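Local coordinates for protein latency-associated nuclear antigen (Murid herpesvirus 4, PDB 4BLG) that probably binds DNA through this C-terminal domain of the latency-associated nuclear antigen and probably associates with copies of itself, at residues A[15-27]-A[95-107]. Sequence-based numbering, arbitrary orientation.
Sequences MRRHLQVTAPRLF and QAKKLKRVVLAYC. With PO4 (phosphate ion), chain D; PO4 (phosphate ion), chain E.
Phosphate oxygen O4 (chain D) is gripped from both segments: Arg25 NH2 donates over 2.6 Å, Lys98 NZ over 2.7 Å, and Arg25 NE adds a weak bond. The ion, probably from the crystallisation liquor, lies at the guanidinium edge, and NE and the backbone N of Arg25 share its O3, while Leu26 N holds O2, so backbone N-H groups of the weakly bonded turn 24-27 point to the anion. Lys98, bent at chi3 (-79°), gives NZ to a lone pair of Gln95 OE1, in the carbonyl plane, at 3.0 Å. Such an anion site suits a DNA-binding domain, though no nucleic acid is present.

Next to the phosphate, Leu26 CD2 rests on Leu99 CA and CB, and Leu99 CD1 meets Phe27 CZ. Val102 fits against Leu19 and Thr22; Leu19 CD2 to Val102 CG1, 3.4 Å, is tight. A water bridges His18 NE2 and Val102 O, 2.6 Å from each. Tyr106 CD2 lies over one face of the His18 ring, their planes at 45°, whereas Met15 CG covers a Tyr106 face near its rim, and SD approaches obliquely, 4.7 Å from the ring centroid, a Met-aromatic contact. A second phosphate (chain E) links Tyr106 OH with Met15 N.

Helix segments 15-22 and 95-107 run at 137°, their axes 10.5 Å apart at closest; helix 48-57 packs on Met15, and Leu99 and Val103 reach strand 39-45 of the antiparallel sheet.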
loop_
_atom_site.group_PDB
_atom_site.type_symbol
_atom_site.label_atom_id
_atom_site.label_comp_id
_atom_site.label_asym_id
_atom_site.label_seq_id
_atom_site.Cartn_x
_atom_site.Cartn_y
_atom_site.Cartn_z
ATOM N N MET A 15 15.967 -11.433 13.870
ATOM C CA MET A 15 15.520 -10.114 13.456
ATOM C C MET A 15 14.494 -9.538 14.437
ATOM O O MET A 15 14.506 -8.343 14.714
ATOM C CB MET A 15 14.946 -10.138 12.053
ATOM C CG MET A 15 14.401 -8.782 11.657
ATOM S SD MET A 15 14.084 -8.607 9.906
ATOM C CE MET A 15 14.170 -6.820 9.762
ATOM N N ARG A 16 13.622 -10.384 14.975
ATOM C CA ARG A 16 12.593 -9.914 15.902
ATOM C C ARG A 16 13.214 -9.281 17.151
ATOM O O ARG A 16 12.871 -8.162 17.557
ATOM C CB ARG A 16 11.647 -11.064 16.280
ATOM C CG ARG A 16 10.587 -11.339 15.207
ATOM C CD ARG A 16 9.560 -12.377 15.641
ATOM N NE ARG A 16 10.093 -13.738 15.652
ATOM C CZ ARG A 16 10.430 -14.423 16.744
ATOM N NH1 ARG A 16 10.305 -13.898 17.957
ATOM N NH2 ARG A 16 10.901 -15.656 16.622
ATOM N N ARG A 17 14.164 -9.994 17.739
ATOM C CA ARG A 17 14.771 -9.548 18.967
ATOM C C ARG A 17 15.523 -8.259 18.676
ATOM O O ARG A 17 15.484 -7.311 19.461
ATOM C CB ARG A 17 15.681 -10.638 19.552
ATOM C CG ARG A 17 14.911 -11.838 20.110
ATOM C CD ARG A 17 15.822 -12.923 20.681
ATOM N NE ARG A 17 15.074 -13.833 21.543
ATOM C CZ ARG A 17 15.615 -14.753 22.338
ATOM N NH1 ARG A 17 16.932 -14.918 22.402
ATOM N NH2 ARG A 17 14.829 -15.516 23.085
ATOM N N HIS A 18 16.166 -8.212 17.515
ATOM C CA HIS A 18 16.922 -7.039 17.142
ATOM C C HIS A 18 16.007 -5.829 17.183
ATOM O O HIS A 18 16.309 -4.849 17.855
ATOM C CB HIS A 18 17.539 -7.173 15.753
ATOM C CG HIS A 18 18.109 -5.888 15.238
ATOM N ND1 HIS A 18 19.330 -5.394 15.648
ATOM C CD2 HIS A 18 17.606 -4.972 14.380
ATOM C CE1 HIS A 18 19.560 -4.240 15.050
ATOM N NE2 HIS A 18 18.531 -3.963 14.273
ATOM N N LEU A 19 14.884 -5.915 16.468
ATOM C CA LEU A 19 13.963 -4.797 16.356
ATOM C C LEU A 19 13.443 -4.342 17.715
ATOM O O LEU A 19 13.342 -3.138 17.962
ATOM C CB LEU A 19 12.789 -5.129 15.410
ATOM C CG LEU A 19 13.159 -5.376 13.942
ATOM C CD1 LEU A 19 11.973 -5.930 13.173
ATOM C CD2 LEU A 19 13.657 -4.098 13.276
ATOM N N GLN A 20 13.118 -5.285 18.597
ATOM C CA GLN A 20 12.581 -4.919 19.907
ATOM C C GLN A 20 13.604 -4.284 20.825
ATOM O O GLN A 20 13.241 -3.480 21.670
ATOM C CB GLN A 20 12.043 -6.143 20.636
ATOM C CG GLN A 20 11.172 -7.058 19.822
ATOM C CD GLN A 20 10.380 -7.974 20.713
ATOM O OE1 GLN A 20 10.503 -7.908 21.938
ATOM N NE2 GLN A 20 9.569 -8.841 20.120
ATOM N N VAL A 21 14.869 -4.672 20.698
ATOM C CA VAL A 21 15.899 -4.074 21.539
ATOM C C VAL A 21 16.214 -2.685 20.994
ATOM O O VAL A 21 16.400 -1.732 21.742
ATOM C CB VAL A 21 17.182 -4.928 21.595
ATOM C CG1 VAL A 21 18.272 -4.175 22.339
ATOM C CG2 VAL A 21 16.903 -6.271 22.271
ATOM N N THR A 22 16.215 -2.570 19.673
ATOM C CA THR A 22 16.647 -1.348 19.008
ATOM C C THR A 22 15.590 -0.254 19.158
ATOM O O THR A 22 15.920 0.915 19.316
ATOM C CB THR A 22 16.932 -1.607 17.519
ATOM O OG1 THR A 22 17.891 -2.662 17.396
ATOM C CG2 THR A 22 17.489 -0.363 16.854
ATOM N N ALA A 23 14.320 -0.643 19.123
ATOM C CA ALA A 23 13.227 0.313 19.256
ATOM C C ALA A 23 12.099 -0.278 20.103
ATOM O O ALA A 23 11.079 -0.711 19.577
ATOM C CB ALA A 23 12.720 0.717 17.880
ATOM N N PRO A 24 12.281 -0.276 21.432
ATOM C CA PRO A 24 11.392 -0.941 22.395
ATOM C C PRO A 24 9.938 -0.484 22.353
ATOM O O PRO A 24 9.055 -1.332 22.324
ATOM C CB PRO A 24 12.012 -0.592 23.754
ATOM C CG PRO A 24 13.410 -0.215 23.455
ATOM C CD PRO A 24 13.413 0.388 22.094
ATOM N N ARG A 25 9.685 0.818 22.378
ATOM C CA ARG A 25 8.309 1.312 22.353
ATOM C C ARG A 25 7.621 0.933 21.042
ATOM O O ARG A 25 6.515 0.391 21.045
ATOM C CB ARG A 25 8.263 2.828 22.559
ATOM C CG ARG A 25 8.610 3.263 23.989
ATOM C CD ARG A 25 8.807 4.776 24.120
ATOM N NE ARG A 25 9.746 5.303 23.130
ATOM C CZ ARG A 25 9.996 6.595 22.935
ATOM N NH1 ARG A 25 9.384 7.523 23.661
ATOM N NH2 ARG A 25 10.865 6.965 22.004
ATOM N N LEU A 26 8.281 1.208 19.926
ATOM C CA LEU A 26 7.709 0.912 18.620
ATOM C C LEU A 26 7.360 -0.573 18.470
ATOM O O LEU A 26 6.298 -0.911 17.942
ATOM C CB LEU A 26 8.667 1.345 17.509
ATOM C CG LEU A 26 8.126 1.223 16.082
ATOM C CD1 LEU A 26 6.850 2.037 15.907
ATOM C CD2 LEU A 26 9.178 1.650 15.070
ATOM N N PHE A 27 8.235 -1.459 18.947
ATOM C CA PHE A 27 8.047 -2.896 18.729
ATOM C C PHE A 27 7.584 -3.666 19.952
ATOM O O PHE A 27 7.548 -4.894 19.935
ATOM C CB PHE A 27 9.316 -3.521 18.175
ATOM C CG PHE A 27 9.529 -3.233 16.729
ATOM C CD1 PHE A 27 8.929 -4.019 15.763
ATOM C CD2 PHE A 27 10.309 -2.163 16.332
ATOM C CE1 PHE A 27 9.112 -3.750 14.426
ATOM C CE2 PHE A 27 10.499 -1.889 14.996
ATOM C CZ PHE A 27 9.900 -2.682 14.041
ATOM N N GLN A 95 7.058 8.148 13.730
ATOM C CA GLN A 95 7.198 6.706 13.868
ATOM C C GLN A 95 7.601 6.046 12.558
ATOM O O GLN A 95 8.293 5.033 12.573
ATOM C CB GLN A 95 5.914 6.071 14.402
ATOM C CG GLN A 95 5.477 6.614 15.749
ATOM C CD GLN A 95 6.599 6.605 16.772
ATOM O OE1 GLN A 95 7.400 5.676 16.821
ATOM N NE2 GLN A 95 6.665 7.653 17.590
ATOM N N ALA A 96 7.172 6.600 11.425
ATOM C CA ALA A 96 7.548 6.023 10.137
ATOM C C ALA A 96 9.035 6.255 9.853
ATOM O O ALA A 96 9.708 5.385 9.302
ATOM C CB ALA A 96 6.695 6.591 9.010
ATOM N N LYS A 97 9.540 7.426 10.234
ATOM C CA LYS A 97 10.942 7.771 10.023
ATOM C C LYS A 97 11.780 6.772 10.832
ATOM O O LYS A 97 12.749 6.187 10.329
ATOM C CB LYS A 97 11.214 9.225 10.469
ATOM N NZ LYS A 97 14.601 13.107 10.820
ATOM N N LYS A 98 11.374 6.573 12.087
ATOM C CA LYS A 98 12.067 5.661 13.021
ATOM C C LYS A 98 12.067 4.217 12.497
ATOM O O LYS A 98 13.093 3.545 12.490
ATOM C CB LYS A 98 11.422 5.666 14.422
ATOM C CG LYS A 98 12.338 5.141 15.555
ATOM C CD LYS A 98 11.534 4.818 16.821
ATOM C CE LYS A 98 11.207 6.092 17.608
ATOM N NZ LYS A 98 9.919 6.018 18.358
ATOM N N LEU A 99 10.900 3.757 12.064
ATOM C CA LEU A 99 10.713 2.386 11.619
ATOM C C LEU A 99 11.603 2.116 10.427
ATOM O O LEU A 99 12.236 1.070 10.331
ATOM C CB LEU A 99 9.257 2.160 11.208
ATOM C CG LEU A 99 9.012 0.774 10.609
ATOM C CD1 LEU A 99 9.394 -0.297 11.621
ATOM C CD2 LEU A 99 7.574 0.595 10.168
ATOM N N LYS A 100 11.631 3.069 9.505
ATOM C CA LYS A 100 12.413 2.921 8.292
ATOM C C LYS A 100 13.892 2.838 8.642
ATOM O O LYS A 100 14.621 2.010 8.095
ATOM C CB LYS A 100 12.161 4.094 7.347
ATOM C CG LYS A 100 12.788 3.919 5.986
ATOM C CD LYS A 100 12.687 5.178 5.166
ATOM C CE LYS A 100 13.412 5.028 3.848
ATOM N NZ LYS A 100 14.255 6.214 3.555
ATOM N N ARG A 101 14.332 3.705 9.545
ATOM C CA ARG A 101 15.732 3.759 9.950
ATOM C C ARG A 101 16.206 2.433 10.526
ATOM O O ARG A 101 17.287 1.940 10.184
ATOM C CB ARG A 101 15.939 4.848 10.999
ATOM C CG ARG A 101 17.394 5.039 11.426
ATOM C CD ARG A 101 17.517 6.282 12.299
ATOM N NE ARG A 101 17.179 7.418 11.457
ATOM C CZ ARG A 101 16.195 8.284 11.680
ATOM N NH1 ARG A 101 15.445 8.241 12.773
ATOM N NH2 ARG A 101 15.970 9.241 10.800
ATOM N N VAL A 102 15.405 1.875 11.426
ATOM C CA VAL A 102 15.779 0.657 12.135
ATOM C C VAL A 102 15.819 -0.531 11.183
ATOM O O VAL A 102 16.816 -1.260 11.106
ATOM C CB VAL A 102 14.792 0.370 13.275
ATOM C CG1 VAL A 102 14.975 -1.043 13.803
ATOM C CG2 VAL A 102 14.968 1.391 14.389
ATOM N N VAL A 103 14.732 -0.707 10.437
ATOM C CA VAL A 103 14.611 -1.848 9.550
ATOM C C VAL A 103 15.739 -1.828 8.527
ATOM O O VAL A 103 16.351 -2.851 8.271
ATOM C CB VAL A 103 13.241 -1.890 8.844
ATOM C CG1 VAL A 103 13.204 -3.020 7.826
ATOM C CG2 VAL A 103 12.128 -2.065 9.866
ATOM N N LEU A 104 16.030 -0.661 7.961
ATOM C CA LEU A 104 17.028 -0.566 6.899
ATOM C C LEU A 104 18.467 -0.614 7.406
ATOM O O LEU A 104 19.373 -0.974 6.654
ATOM C CB LEU A 104 16.820 0.694 6.055
ATOM C CG LEU A 104 15.575 0.744 5.159
ATOM C CD1 LEU A 104 15.622 2.001 4.303
ATOM C CD2 LEU A 104 15.450 -0.490 4.279
ATOM N N ALA A 105 18.704 -0.240 8.659
ATOM C CA ALA A 105 20.031 -0.471 9.230
ATOM C C ALA A 105 20.302 -1.971 9.254
ATOM O O ALA A 105 21.368 -2.427 8.836
ATOM C CB ALA A 105 20.141 0.119 10.623
ATOM N N TYR A 106 19.337 -2.747 9.735
ATOM C CA TYR A 106 19.490 -4.207 9.692
ATOM C C TYR A 106 19.676 -4.734 8.249
ATOM O O TYR A 106 20.647 -5.443 7.952
ATOM C CB TYR A 106 18.298 -4.886 10.379
ATOM C CG TYR A 106 18.453 -6.380 10.612
ATOM C CD1 TYR A 106 18.039 -7.298 9.662
ATOM C CD2 TYR A 106 19.003 -6.869 11.793
ATOM C CE1 TYR A 106 18.172 -8.665 9.873
ATOM C CE2 TYR A 106 19.139 -8.231 12.012
ATOM C CZ TYR A 106 18.718 -9.124 11.046
ATOM O OH TYR A 106 18.846 -10.481 11.248
ATOM N N CYS A 107 18.770 -4.359 7.345
ATOM C CA CYS A 107 18.767 -4.899 5.979
ATOM C C CYS A 107 19.975 -4.480 5.164
ATOM O O CYS A 107 20.376 -5.180 4.235
ATOM C CB CYS A 107 17.505 -4.468 5.222
ATOM S SG CYS A 107 16.012 -5.161 5.882
HETATM P P PO4 D . 11.574 3.481 20.674
HETATM O O1 PO4 D . 13.064 3.506 20.454
HETATM O O2 PO4 D . 10.914 2.564 19.673
HETATM O O3 PO4 D . 11.224 2.976 22.046
HETATM O O4 PO4 D . 11.044 4.878 20.492
HETATM P P PO4 E . 17.123 -13.974 11.620
HETATM O O1 PO4 E . 17.673 -12.855 10.768
HETATM O O2 PO4 E . 15.811 -13.545 12.230
HETATM O O3 PO4 E . 16.904 -15.197 10.761
HETATM O O4 PO4 E . 18.107 -14.300 12.718
HETATM O O HOH W 1 18.418 -1.577 13.184
#